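Local coordinates for protein putative deoxyribonuclease yjjV (Escherichia coli, PDB 1ZZM) that probably hydrolyses ester bonds, possibly in DNA, as a TatD-type metal-dependent enzyme that binds two divalent cations per subunit, at residues Glu118-Ala123 / Lys146-Pro151; Pro129-Ser134 / Thr254-Pro259; Lys140-Leu145 / Val170-Lys175; Gln164-Phe169 / Ala195-Ala200. All coordinates share one frame; numbering follows the deposited sequence.

Contact 1 of 4, residues Glu118-Ala123 / Lys146-Pro151; sequences EQLKLA and KRHDLP. With ZN (zinc ion), chain D.
Two successive outer helices of the TatD-type TIM barrel, 109-125 and 138-148, meet beside a peripheral zinc ion where L120 packs against H148 and L150. The contact is apolar and buries 187 Å² over both sides. With CG anti to the carbonyl carbon (chi1 -73°), L120 divides its two methyls between the partners: CD1 approaches CD2 of the H148 imidazole at 4.0 Å, obliquely to the ring, while CD2 meets CD2 of L150 at 3.6 Å. Each partner's side chain crosses that of L120 at about a right angle. CD2 of L150 also lies 3.9 Å from CB of A123, one helical turn beyond L120, and therefore rests on both residues of that helix face.

L150 reaches this position because the chain leaves the helix at D149, which has a positive phi of 40°, and then returns towards helix 109-125. V130 of the barrel strand touches L120, A123 and L150. The H148 carbonyl O accepts a hydrogen bond from NZ of K124. The zinc is also bound by D117 and H144, and so it joins the two helices; it is distinct from the zinc that H133 binds. On the H148 ring itself, CB of R147 sits over the centre of one face, 4.0 Å above its plane, while NE2 binds the zinc at 2.0 Å.

Contact 2 of 4, residues Pro129-Ser134 / Thr254-Pro259; sequences PVILHS and TLFNVP. With ZN (zinc ion), chain C.
A proline ring rests on a backbone carbonyl here: CG of P129 lies 3.6 Å from O of L255, in the last turn of helix 241-256. The same CG is 3.9 Å from CD1 of F256, and CB of P129 meets CD1 of L255 at 4.1 Å. I131 comes to the F256 ring near its plane, with CG1 3.9 Å from CE1, and the two side chains cross at about a right angle. CD2 of L255 lies over one ring face, offset toward the rim. With CG anti to the carbonyl carbon (chi1 -58°), the phenyl is directed to I131, and V155 and A94 also touch it. Were F256 an alanine, the ring would be gone and a gap would probably open beside P129 and I131. Further along the strand, ND1 of H133 binds zinc at 2.0 Å, with E97 and H157 as fellow ligands. The final helix thus packs at the N-terminal end of a TIM-barrel strand whose opposite end carries the metal centre.

Contact 3 of 4, residues Lys140-Leu145 / Val170-Lys175; sequences KLAMHL and VQLGYK. With ZN (zinc ion), chain D.
One face of the Y174 ring is covered by a methyl of L145: CD1 stands 3.8 Å from the centroid and only 5° off the normal, a well-centred CH-pi contact. CG of Y174 anti to the carbonyl carbon (chi1 -73°) brings the ring there. At the edge of the phenol, in its plane, water 3 lies 2.6 Å from OH; the same water donates to O of L145, also at 2.6 Å, bridging the tyrosine to the helix. CD2 of L145 adds a contact to OH at 3.7 Å. A phenylalanine at Y174 would lack the hydroxyl, and water 3, still held by O of L145, would probably lose its phenol partner. One turn earlier, O of A142 is met by CD1 of L172 at 3.6 Å. Between L172 and Y174 the helix ends in a Schellman motif at G173, with a phi of 93°. The second flat group, the H144 imidazole, turns away to bind zinc through ND1 at 2.2 Å, with CE of M143 over one face and NE2 bonded to Q113. The contact joins helix 138-148 to the end of helix 163-171, while L145 and Y174 both lie against L132 of strand 130-135.

Contact 4 of 4, residues Gln164-Phe169 / Ala195-Ala200; sequences QQAERF and AKLPLA
A166 and L197 touch where helix 163-171 neighbours the end of helix 190-196 in the outer layer of the TIM barrel. Both methyls of L197 bear on one small group: CD2 lies 3.9 Å and CD1 4.0 Å from CB of A166. CD2 also approaches the aliphatic part of E167, at CG, to 4.2 Å. The buried area is modest, 105 Å² over both sides. L197 has CG anti to the carbonyl carbon (chi1 -61°), which carries its branched end toward the helix, and it also packs on I176 of strand 175-178. In the next shell, R237, just after helix 226-236, and N251 of helix 241-256 bond to the carbonyls of L197 and L199. A166 also touches F159. OE1 of Q165 accepts from N of S162, just before its helix, while NE2 donates to OD1 of D139 on helix 138-148. The contact lies away from the metal sites. The segment's last residue is tied to the barrel strand, O of A200 accepting a hydrogen bond from NZ of K175.

In the fold
All four contacts are buried. Contact 2 lies nearest the middle of the barrel, its centre about 7 Å from that of the chain, whereas contacts 1, 3 and 4 lie 15 to 17 Å out, among the outer helices. Contacts 1 and 3 share helix 138-148 and the peripheral zinc ion; contacts 3 and 4 share helix 163-171, so the three follow one another round the barrel. Strand 130-135 of contact 2 underlies contacts 1 and 3: V130 touches both, L132 contact 3. All four are mainly apolar across their segments, but contact 3 adds a CH-pi and a water bridge. Contacts 1 to 3 each carry a zinc-binding histidine; contact 4 carries none.

Contact 1 of 4, residues Glu118-Ala123 / Lys146-Pro151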
loop_
_atom_site.group_PDB
_atom_site.type_symbol
_atom_site.label_atom_id
_atom_site.label_comp_id
_atom_site.label_asym_id
_atom_site.label_seq_id
_atom_site.Cartn_x
_atom_site.Cartn_y
_atom_site.Cartn_z
ATOM N N GLU A 118 4.609 -4.427 -17.376
ATOM C CA GLU A 118 5.932 -3.851 -17.572
ATOM C C GLU A 118 6.581 -3.609 -16.208
ATOM O O GLU A 118 7.785 -3.789 -16.032
ATOM C CB GLU A 118 5.853 -2.513 -18.326
ATOM C CG GLU A 118 5.596 -2.646 -19.837
ATOM C CD GLU A 118 6.610 -3.559 -20.527
ATOM O OE1 GLU A 118 7.837 -3.304 -20.431
ATOM O OE2 GLU A 118 6.176 -4.542 -21.149
ATOM N N GLN A 119 5.774 -3.194 -15.237
ATOM C CA GLN A 119 6.321 -2.916 -13.915
ATOM C C GLN A 119 6.538 -4.185 -13.125
ATOM O O GLN A 119 7.453 -4.251 -12.308
ATOM C CB GLN A 119 5.399 -1.948 -13.197
ATOM C CG GLN A 119 5.408 -0.624 -13.918
ATOM C CD GLN A 119 4.510 0.389 -13.284
ATOM O OE1 GLN A 119 3.290 0.403 -13.520
ATOM N NE2 GLN A 119 5.079 1.215 -12.462
ATOM N N LEU A 120 5.716 -5.197 -13.381
ATOM C CA LEU A 120 5.904 -6.468 -12.696
ATOM C C LEU A 120 7.240 -7.040 -13.181
ATOM O O LEU A 120 7.966 -7.667 -12.413
ATOM C CB LEU A 120 4.733 -7.427 -12.989
ATOM C CG LEU A 120 3.406 -7.067 -12.275
ATOM C CD1 LEU A 120 2.362 -8.120 -12.578
ATOM C CD2 LEU A 120 3.601 -6.966 -10.747
ATOM N N LYS A 121 7.580 -6.819 -14.448
ATOM C CA LYS A 121 8.853 -7.313 -14.948
ATOM C C LYS A 121 10.011 -6.607 -14.225
ATOM O O LYS A 121 11.016 -7.249 -13.923
ATOM C CB LYS A 121 8.991 -7.095 -16.466
ATOM C CG LYS A 121 8.095 -7.982 -17.302
ATOM C CD LYS A 121 8.417 -7.822 -18.787
ATOM C CE LYS A 121 7.931 -9.036 -19.583
ATOM N NZ LYS A 121 6.437 -9.094 -19.770
ATOM N N LEU A 122 9.866 -5.310 -13.944
ATOM C CA LEU A 122 10.913 -4.572 -13.251
ATOM C C LEU A 122 11.087 -5.041 -11.808
ATOM O O LEU A 122 12.214 -5.161 -11.319
ATOM C CB LEU A 122 10.650 -3.069 -13.274
ATOM C CG LEU A 122 10.920 -2.440 -14.640
ATOM C CD1 LEU A 122 10.421 -0.994 -14.719
ATOM C CD2 LEU A 122 12.433 -2.504 -14.891
ATOM N N ALA A 123 9.979 -5.335 -11.139
ATOM C CA ALA A 123 10.051 -5.813 -9.766
ATOM C C ALA A 123 10.809 -7.135 -9.775
ATOM O O ALA A 123 11.612 -7.384 -8.875
ATOM C CB ALA A 123 8.653 -5.983 -9.170
ATOM N N LYS A 146 -0.675 -14.558 -10.719
ATOM C CA LYS A 146 -0.417 -15.979 -10.837
ATOM C C LYS A 146 0.537 -16.244 -12.015
ATOM O O LYS A 146 1.522 -16.954 -11.874
ATOM C CB LYS A 146 -1.719 -16.748 -11.022
ATOM C CG LYS A 146 -1.502 -18.286 -11.057
ATOM C CD LYS A 146 -2.734 -18.983 -11.602
ATOM C CE LYS A 146 -2.570 -20.510 -11.665
ATOM N NZ LYS A 146 -2.730 -21.123 -10.311
ATOM N N ARG A 147 0.265 -15.644 -13.164
ATOM C CA ARG A 147 1.107 -15.850 -14.335
ATOM C C ARG A 147 2.544 -15.397 -14.227
ATOM O O ARG A 147 3.461 -16.111 -14.642
ATOM C CB ARG A 147 0.493 -15.141 -15.548
ATOM C CG ARG A 147 -0.766 -15.810 -16.000
ATOM C CD ARG A 147 -1.309 -15.206 -17.247
ATOM N NE ARG A 147 -2.424 -16.024 -17.722
ATOM C CZ ARG A 147 -3.398 -15.559 -18.486
ATOM N NH1 ARG A 147 -3.388 -14.289 -18.853
ATOM N NH2 ARG A 147 -4.384 -16.363 -18.869
ATOM N N HIS A 148 2.755 -14.218 -13.654
ATOM C CA HIS A 148 4.098 -13.685 -13.614
ATOM C C HIS A 148 4.977 -14.121 -12.462
ATOM O O HIS A 148 6.174 -13.913 -12.502
ATOM C CB HIS A 148 4.004 -12.181 -13.824
ATOM C CG HIS A 148 3.215 -11.845 -15.051
ATOM N ND1 HIS A 148 3.529 -12.371 -16.291
ATOM C CD2 HIS A 148 2.064 -11.151 -15.217
ATOM C CE1 HIS A 148 2.604 -12.016 -17.163
ATOM N NE2 HIS A 148 1.702 -11.279 -16.536
ATOM N N ASP A 149 4.360 -14.733 -11.454
ATOM C CA ASP A 149 5.080 -15.348 -10.342
ATOM C C ASP A 149 6.281 -14.560 -9.826
ATOM O O ASP A 149 7.442 -14.924 -10.048
ATOM C CB ASP A 149 5.492 -16.746 -10.829
ATOM C CG ASP A 149 6.186 -17.563 -9.771
ATOM O OD1 ASP A 149 5.883 -17.425 -8.558
ATOM O OD2 ASP A 149 7.041 -18.368 -10.179
ATOM N N LEU A 150 6.001 -13.473 -9.133
ATOM C CA LEU A 150 7.062 -12.639 -8.579
ATOM C C LEU A 150 7.549 -13.298 -7.298
ATOM O O LEU A 150 6.766 -13.515 -6.379
ATOM C CB LEU A 150 6.533 -11.239 -8.237
ATOM C CG LEU A 150 6.212 -10.311 -9.405
ATOM C CD1 LEU A 150 4.991 -10.831 -10.132
ATOM C CD2 LEU A 150 5.988 -8.881 -8.884
ATOM N N PRO A 151 8.855 -13.610 -7.208
ATOM C CA PRO A 151 9.418 -14.246 -6.013
ATOM C C PRO A 151 9.132 -13.475 -4.714
ATOM O O PRO A 151 8.901 -14.075 -3.662
ATOM C CB PRO A 151 10.915 -14.264 -6.310
ATOM C CG PRO A 151 10.964 -14.400 -7.760
ATOM C CD PRO A 151 9.893 -13.446 -8.242
HETATM ZN ZN ZN D . 0.151 -10.215 -17.246
#

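Contact 2 of 4, residues Pro129-Ser134 / Thr254-Pro259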
loop_
_atom_site.group_PDB
_atom_site.type_symbol
_atom_site.label_atom_id
_atom_site.label_comp_id
_atom_site.label_asym_id
_atom_site.label_seq_id
_atom_site.Cartn_x
_atom_site.Cartn_y
_atom_site.Cartn_z
ATOM N N PRO A 129 9.340 -6.431 -3.910
ATOM C CA PRO A 129 7.925 -6.771 -3.796
ATOM C C PRO A 129 7.173 -5.598 -4.443
ATOM O O PRO A 129 7.777 -4.562 -4.713
ATOM C CB PRO A 129 7.689 -6.821 -2.286
ATOM C CG PRO A 129 8.612 -5.771 -1.750
ATOM C CD PRO A 129 9.889 -5.972 -2.620
ATOM N N VAL A 130 5.868 -5.757 -4.684
ATOM C CA VAL A 130 5.062 -4.700 -5.283
ATOM C C VAL A 130 3.945 -4.267 -4.347
ATOM O O VAL A 130 3.451 -5.051 -3.516
ATOM C CB VAL A 130 4.432 -5.171 -6.622
ATOM C CG1 VAL A 130 5.566 -5.434 -7.671
ATOM C CG2 VAL A 130 3.639 -6.484 -6.399
ATOM N N ILE A 131 3.571 -3.001 -4.454
ATOM C CA ILE A 131 2.466 -2.424 -3.679
ATOM C C ILE A 131 1.409 -2.227 -4.747
ATOM O O ILE A 131 1.570 -1.436 -5.694
ATOM C CB ILE A 131 2.865 -1.074 -3.030
ATOM C CG1 ILE A 131 3.762 -1.354 -1.810
ATOM C CG2 ILE A 131 1.605 -0.289 -2.603
ATOM C CD1 ILE A 131 4.251 -0.047 -1.067
ATOM N N LEU A 132 0.324 -2.961 -4.585
ATOM C CA LEU A 132 -0.730 -2.990 -5.568
ATOM C C LEU A 132 -2.036 -2.320 -5.198
ATOM O O LEU A 132 -2.526 -2.438 -4.067
ATOM C CB LEU A 132 -1.020 -4.455 -5.928
ATOM C CG LEU A 132 0.127 -5.280 -6.494
ATOM C CD1 LEU A 132 -0.181 -6.788 -6.270
ATOM C CD2 LEU A 132 0.313 -4.950 -7.989
ATOM N N HIS A 133 -2.587 -1.657 -6.214
ATOM C CA HIS A 133 -3.878 -0.972 -6.165
ATOM C C HIS A 133 -4.809 -1.841 -6.999
ATOM O O HIS A 133 -4.443 -2.298 -8.093
ATOM C CB HIS A 133 -3.759 0.402 -6.838
ATOM C CG HIS A 133 -5.045 1.182 -6.894
ATOM N ND1 HIS A 133 -5.433 2.056 -5.907
ATOM C CD2 HIS A 133 -5.993 1.262 -7.856
ATOM C CE1 HIS A 133 -6.561 2.653 -6.254
ATOM N NE2 HIS A 133 -6.924 2.183 -7.435
ATOM N N SER A 134 -6.014 -2.076 -6.490
ATOM C CA SER A 134 -6.980 -2.887 -7.221
ATOM C C SER A 134 -8.366 -2.393 -6.856
ATOM O O SER A 134 -8.766 -2.422 -5.692
ATOM C CB SER A 134 -6.856 -4.366 -6.851
ATOM O OG SER A 134 -7.681 -5.173 -7.720
ATOM N N THR A 254 8.766 -8.894 7.034
ATOM C CA THR A 254 8.975 -10.031 6.143
ATOM C C THR A 254 8.774 -9.676 4.672
ATOM O O THR A 254 9.503 -10.144 3.799
ATOM C CB THR A 254 8.053 -11.199 6.528
ATOM O OG1 THR A 254 8.338 -11.592 7.879
ATOM C CG2 THR A 254 8.296 -12.377 5.611
ATOM N N LEU A 255 7.810 -8.804 4.406
ATOM C CA LEU A 255 7.540 -8.416 3.041
ATOM C C LEU A 255 8.493 -7.357 2.488
ATOM O O LEU A 255 9.003 -7.522 1.388
ATOM C CB LEU A 255 6.097 -7.897 2.930
ATOM C CG LEU A 255 5.686 -7.558 1.477
ATOM C CD1 LEU A 255 5.726 -8.848 0.662
ATOM C CD2 LEU A 255 4.263 -6.941 1.428
ATOM N N PHE A 256 8.735 -6.296 3.263
ATOM C CA PHE A 256 9.554 -5.137 2.848
ATOM C C PHE A 256 10.941 -4.975 3.454
ATOM O O PHE A 256 11.790 -4.244 2.906
ATOM C CB PHE A 256 8.833 -3.833 3.188
ATOM C CG PHE A 256 7.490 -3.698 2.579
ATOM C CD1 PHE A 256 7.356 -3.491 1.206
ATOM C CD2 PHE A 256 6.339 -3.721 3.384
ATOM C CE1 PHE A 256 6.113 -3.304 0.651
ATOM C CE2 PHE A 256 5.097 -3.535 2.831
ATOM C CZ PHE A 256 4.975 -3.324 1.458
ATOM N N ASN A 257 11.150 -5.605 4.604
ATOM C CA ASN A 257 12.402 -5.488 5.358
ATOM C C ASN A 257 12.447 -4.096 6.027
ATOM O O ASN A 257 13.486 -3.427 6.059
ATOM C CB ASN A 257 13.627 -5.705 4.458
ATOM C CG ASN A 257 14.833 -6.250 5.236
ATOM O OD1 ASN A 257 14.685 -7.091 6.125
ATOM N ND2 ASN A 257 16.022 -5.794 4.886
ATOM N N VAL A 258 11.294 -3.662 6.545
ATOM C CA VAL A 258 11.157 -2.376 7.245
ATOM C C VAL A 258 10.887 -2.704 8.723
ATOM O O VAL A 258 9.800 -3.183 9.060
ATOM C CB VAL A 258 9.967 -1.550 6.675
ATOM C CG1 VAL A 258 9.681 -0.345 7.561
ATOM C CG2 VAL A 258 10.288 -1.096 5.258
ATOM N N PRO A 259 11.866 -2.435 9.621
ATOM C CA PRO A 259 11.833 -2.678 11.077
ATOM C C PRO A 259 10.839 -1.851 11.898
ATOM O O PRO A 259 10.070 -2.435 12.705
ATOM C CB PRO A 259 13.266 -2.390 11.494
ATOM C CG PRO A 259 13.594 -1.206 10.646
ATOM C CD PRO A 259 13.049 -1.622 9.269
ATOM O OXT PRO A 259 10.860 -0.613 11.754
HETATM ZN ZN ZN C . -4.516 2.673 -4.194
HETATM O O HOH W 1 -4.036 4.633 -3.905
HETATM O O HOH W 2 -6.668 3.380 -3.327
#

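Contact 3 of 4, residues Lys140-Leu145 / Val170-Lys175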
loop_
_atom_site.group_PDB
_atom_site.type_symbol
_atom_site.label_atom_id
_atom_site.label_comp_id
_atom_site.label_asym_id
_atom_site.label_seq_id
_atom_site.Cartn_x
_atom_site.Cartn_y
_atom_site.Cartn_z
ATOM N N LYS A 140 -8.884 -10.109 -12.287
ATOM C CA LYS A 140 -7.904 -9.872 -13.341
ATOM C C LYS A 140 -6.517 -9.696 -12.760
ATOM O O LYS A 140 -5.554 -10.258 -13.275
ATOM C CB LYS A 140 -8.289 -8.633 -14.154
ATOM C CG LYS A 140 -9.340 -8.916 -15.226
ATOM C CD LYS A 140 -8.754 -9.850 -16.297
ATOM C CE LYS A 140 -9.664 -9.990 -17.501
ATOM N NZ LYS A 140 -9.147 -11.036 -18.442
ATOM N N LEU A 141 -6.413 -8.943 -11.664
ATOM C CA LEU A 141 -5.106 -8.717 -11.051
ATOM C C LEU A 141 -4.544 -10.059 -10.609
ATOM O O LEU A 141 -3.386 -10.354 -10.858
ATOM C CB LEU A 141 -5.219 -7.762 -9.852
ATOM C CG LEU A 141 -3.890 -7.590 -9.101
ATOM C CD1 LEU A 141 -2.842 -7.026 -10.065
ATOM C CD2 LEU A 141 -4.073 -6.658 -7.902
ATOM N N ALA A 142 -5.376 -10.881 -9.976
ATOM C CA ALA A 142 -4.917 -12.208 -9.539
ATOM C C ALA A 142 -4.443 -13.064 -10.730
ATOM O O ALA A 142 -3.480 -13.839 -10.614
ATOM C CB ALA A 142 -6.036 -12.944 -8.797
ATOM N N MET A 143 -5.130 -12.946 -11.862
ATOM C CA MET A 143 -4.746 -13.707 -13.040
ATOM C C MET A 143 -3.305 -13.357 -13.463
ATOM O O MET A 143 -2.507 -14.252 -13.748
ATOM C CB MET A 143 -5.717 -13.416 -14.190
ATOM C CG MET A 143 -5.371 -14.113 -15.493
ATOM S SD MET A 143 -6.265 -13.291 -16.888
ATOM C CE MET A 143 -5.367 -11.673 -16.938
ATOM N N HIS A 144 -2.978 -12.061 -13.476
ATOM C CA HIS A 144 -1.629 -11.596 -13.833
ATOM C C HIS A 144 -0.617 -12.017 -12.752
ATOM O O HIS A 144 0.465 -12.492 -13.079
ATOM C CB HIS A 144 -1.577 -10.047 -13.995
ATOM C CG HIS A 144 -2.292 -9.529 -15.221
ATOM N ND1 HIS A 144 -1.815 -9.715 -16.499
ATOM C CD2 HIS A 144 -3.480 -8.893 -15.359
ATOM C CE1 HIS A 144 -2.679 -9.227 -17.374
ATOM N NE2 HIS A 144 -3.703 -8.725 -16.707
ATOM N N LEU A 145 -0.956 -11.850 -11.468
ATOM C CA LEU A 145 0.016 -12.249 -10.427
ATOM C C LEU A 145 0.350 -13.736 -10.522
ATOM O O LEU A 145 1.516 -14.144 -10.368
ATOM C CB LEU A 145 -0.508 -11.939 -9.028
ATOM C CG LEU A 145 -0.880 -10.449 -8.833
ATOM C CD1 LEU A 145 -1.496 -10.250 -7.440
ATOM C CD2 LEU A 145 0.338 -9.565 -9.008
ATOM N N VAL A 170 -3.884 -14.330 -1.060
ATOM C CA VAL A 170 -3.072 -14.911 0.012
ATOM C C VAL A 170 -2.431 -16.225 -0.466
ATOM O O VAL A 170 -1.257 -16.506 -0.168
ATOM C CB VAL A 170 -3.956 -15.166 1.267
ATOM C CG1 VAL A 170 -3.178 -15.921 2.349
ATOM C CG2 VAL A 170 -4.417 -13.826 1.833
ATOM N N GLN A 171 -3.199 -17.008 -1.223
ATOM C CA GLN A 171 -2.694 -18.281 -1.731
ATOM C C GLN A 171 -1.610 -18.068 -2.797
ATOM O O GLN A 171 -0.789 -18.959 -3.032
ATOM C CB GLN A 171 -3.876 -19.155 -2.204
ATOM C CG GLN A 171 -4.745 -19.539 -0.973
ATOM C CD GLN A 171 -6.135 -20.126 -1.284
ATOM O OE1 GLN A 171 -6.643 -20.049 -2.415
ATOM N NE2 GLN A 171 -6.771 -20.692 -0.248
ATOM N N LEU A 172 -1.578 -16.881 -3.400
ATOM C CA LEU A 172 -0.522 -16.561 -4.369
ATOM C C LEU A 172 0.696 -15.974 -3.622
ATOM O O LEU A 172 1.702 -15.611 -4.241
ATOM C CB LEU A 172 -1.033 -15.562 -5.427
ATOM C CG LEU A 172 -2.010 -16.246 -6.381
ATOM C CD1 LEU A 172 -2.636 -15.196 -7.342
ATOM C CD2 LEU A 172 -1.241 -17.307 -7.155
ATOM N N GLY A 173 0.578 -15.859 -2.295
ATOM C CA GLY A 173 1.662 -15.353 -1.464
ATOM C C GLY A 173 1.638 -13.862 -1.191
ATOM O O GLY A 173 2.592 -13.306 -0.647
ATOM N N TYR A 174 0.548 -13.214 -1.567
ATOM C CA TYR A 174 0.420 -11.762 -1.365
ATOM C C TYR A 174 -0.199 -11.424 -0.023
ATOM O O TYR A 174 -0.932 -12.247 0.566
ATOM C CB TYR A 174 -0.427 -11.151 -2.490
ATOM C CG TYR A 174 0.358 -11.108 -3.781
ATOM C CD1 TYR A 174 1.073 -9.958 -4.145
ATOM C CD2 TYR A 174 0.518 -12.261 -4.547
ATOM C CE1 TYR A 174 1.941 -9.972 -5.237
ATOM C CE2 TYR A 174 1.376 -12.294 -5.623
ATOM C CZ TYR A 174 2.089 -11.143 -5.958
ATOM O OH TYR A 174 2.970 -11.183 -6.999
ATOM N N LYS A 175 0.129 -10.231 0.470
ATOM C CA LYS A 175 -0.447 -9.770 1.722
ATOM C C LYS A 175 -1.664 -8.927 1.397
ATOM O O LYS A 175 -1.885 -8.556 0.238
ATOM C CB LYS A 175 0.549 -8.952 2.504
ATOM C CG LYS A 175 1.277 -9.731 3.569
ATOM C CD LYS A 175 2.238 -10.708 3.029
ATOM C CE LYS A 175 3.305 -11.049 4.103
ATOM N NZ LYS A 175 3.157 -12.433 4.672
HETATM ZN ZN ZN D . 0.151 -10.215 -17.246
HETATM O O HOH W 3 3.099 -13.437 -8.382
#

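Contact 4 of 4, residues Gln164-Phe169 / Ala195-Ala200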
loop_
_atom_site.group_PDB
_atom_site.type_symbol
_atom_site.label_atom_id
_atom_site.label_comp_id
_atom_site.label_asym_id
_atom_site.label_seq_id
_atom_site.Cartn_x
_atom_site.Cartn_y
_atom_site.Cartn_z
ATOM N N GLN A 164 -13.316 -14.940 -1.177
ATOM C CA GLN A 164 -12.591 -15.701 -2.217
ATOM C C GLN A 164 -11.498 -14.862 -2.878
ATOM O O GLN A 164 -10.404 -15.359 -3.163
ATOM C CB GLN A 164 -13.556 -16.267 -3.281
ATOM C CG GLN A 164 -12.841 -16.894 -4.497
ATOM C CD GLN A 164 -12.513 -15.860 -5.568
ATOM O OE1 GLN A 164 -11.483 -15.945 -6.245
ATOM N NE2 GLN A 164 -13.391 -14.895 -5.734
ATOM N N GLN A 165 -11.765 -13.582 -3.103
ATOM C CA GLN A 165 -10.749 -12.754 -3.744
ATOM C C GLN A 165 -9.543 -12.570 -2.844
ATOM O O GLN A 165 -8.408 -12.646 -3.319
ATOM C CB GLN A 165 -11.336 -11.402 -4.145
ATOM C CG GLN A 165 -12.330 -11.557 -5.284
ATOM C CD GLN A 165 -13.109 -10.300 -5.549
ATOM O OE1 GLN A 165 -13.467 -9.543 -4.605
ATOM N NE2 GLN A 165 -13.414 -10.061 -6.840
ATOM N N ALA A 166 -9.781 -12.347 -1.551
ATOM C CA ALA A 166 -8.680 -12.192 -0.595
ATOM C C ALA A 166 -7.877 -13.468 -0.477
ATOM O O ALA A 166 -6.646 -13.441 -0.558
ATOM C CB ALA A 166 -9.212 -11.790 0.776
ATOM N N GLU A 167 -8.565 -14.594 -0.287
ATOM C CA GLU A 167 -7.876 -15.877 -0.146
ATOM C C GLU A 167 -7.058 -16.211 -1.385
ATOM O O GLU A 167 -5.963 -16.745 -1.271
ATOM C CB GLU A 167 -8.869 -17.006 0.150
ATOM C CG GLU A 167 -9.646 -16.797 1.445
ATOM C CD GLU A 167 -10.522 -17.998 1.795
ATOM O OE1 GLU A 167 -11.086 -18.615 0.866
ATOM O OE2 GLU A 167 -10.647 -18.310 2.997
ATOM N N ARG A 168 -7.563 -15.872 -2.570
ATOM C CA ARG A 168 -6.790 -16.139 -3.784
ATOM C C ARG A 168 -5.483 -15.351 -3.772
ATOM O O ARG A 168 -4.455 -15.850 -4.195
ATOM C CB ARG A 168 -7.581 -15.781 -5.037
ATOM C CG ARG A 168 -6.864 -16.139 -6.346
ATOM C CD ARG A 168 -7.787 -15.778 -7.501
ATOM N NE ARG A 168 -7.248 -16.052 -8.825
ATOM C CZ ARG A 168 -7.867 -15.708 -9.952
ATOM N NH1 ARG A 168 -9.041 -15.092 -9.903
ATOM N NH2 ARG A 168 -7.305 -15.956 -11.128
ATOM N N PHE A 169 -5.522 -14.109 -3.294
ATOM C CA PHE A 169 -4.289 -13.318 -3.236
ATOM C C PHE A 169 -3.334 -13.937 -2.201
ATOM O O PHE A 169 -2.132 -14.062 -2.432
ATOM C CB PHE A 169 -4.597 -11.881 -2.810
ATOM C CG PHE A 169 -5.184 -11.019 -3.906
ATOM C CD1 PHE A 169 -4.641 -11.027 -5.198
ATOM C CD2 PHE A 169 -6.268 -10.173 -3.641
ATOM C CE1 PHE A 169 -5.164 -10.214 -6.186
ATOM C CE2 PHE A 169 -6.796 -9.352 -4.637
ATOM C CZ PHE A 169 -6.243 -9.369 -5.913
ATOM N N ALA A 195 -11.597 -10.620 9.261
ATOM C CA ALA A 195 -11.685 -11.400 10.491
ATOM C C ALA A 195 -11.246 -12.845 10.260
ATOM O O ALA A 195 -10.791 -13.509 11.182
ATOM C CB ALA A 195 -13.132 -11.380 11.019
ATOM N N LYS A 196 -11.358 -13.332 9.040
ATOM C CA LYS A 196 -11.014 -14.725 8.764
ATOM C C LYS A 196 -9.629 -15.025 8.202
ATOM O O LYS A 196 -9.146 -16.157 8.319
ATOM C CB LYS A 196 -12.047 -15.333 7.829
ATOM C CG LYS A 196 -13.473 -15.145 8.300
ATOM C CD LYS A 196 -14.455 -15.612 7.239
ATOM C CE LYS A 196 -15.886 -15.207 7.594
ATOM N NZ LYS A 196 -16.842 -15.602 6.522
ATOM N N LEU A 197 -8.998 -14.042 7.578
ATOM C CA LEU A 197 -7.674 -14.297 6.996
ATOM C C LEU A 197 -6.625 -14.626 8.054
ATOM O O LEU A 197 -6.757 -14.239 9.210
ATOM C CB LEU A 197 -7.213 -13.074 6.186
ATOM C CG LEU A 197 -8.106 -12.660 4.982
ATOM C CD1 LEU A 197 -7.604 -11.322 4.360
ATOM C CD2 LEU A 197 -8.088 -13.777 3.929
ATOM N N PRO A 198 -5.570 -15.365 7.661
ATOM C CA PRO A 198 -4.464 -15.748 8.556
ATOM C C PRO A 198 -3.822 -14.442 9.021
ATOM O O PRO A 198 -3.613 -13.527 8.213
ATOM C CB PRO A 198 -3.497 -16.477 7.646
ATOM C CG PRO A 198 -4.392 -17.050 6.548
ATOM C CD PRO A 198 -5.434 -15.965 6.325
ATOM N N LEU A 199 -3.486 -14.358 10.297
ATOM C CA LEU A 199 -2.874 -13.137 10.806
ATOM C C LEU A 199 -1.584 -12.738 10.064
ATOM O O LEU A 199 -1.261 -11.551 9.968
ATOM C CB LEU A 199 -2.554 -13.301 12.291
ATOM C CG LEU A 199 -2.259 -12.027 13.084
ATOM C CD1 LEU A 199 -3.372 -10.984 12.820
ATOM C CD2 LEU A 199 -2.227 -12.368 14.589
ATOM N N ALA A 200 -0.845 -13.727 9.565
ATOM C CA ALA A 200 0.411 -13.451 8.879
ATOM C C ALA A 200 0.183 -12.816 7.538
ATOM O O ALA A 200 1.133 -12.362 6.910
ATOM C CB ALA A 200 1.222 -14.740 8.701
#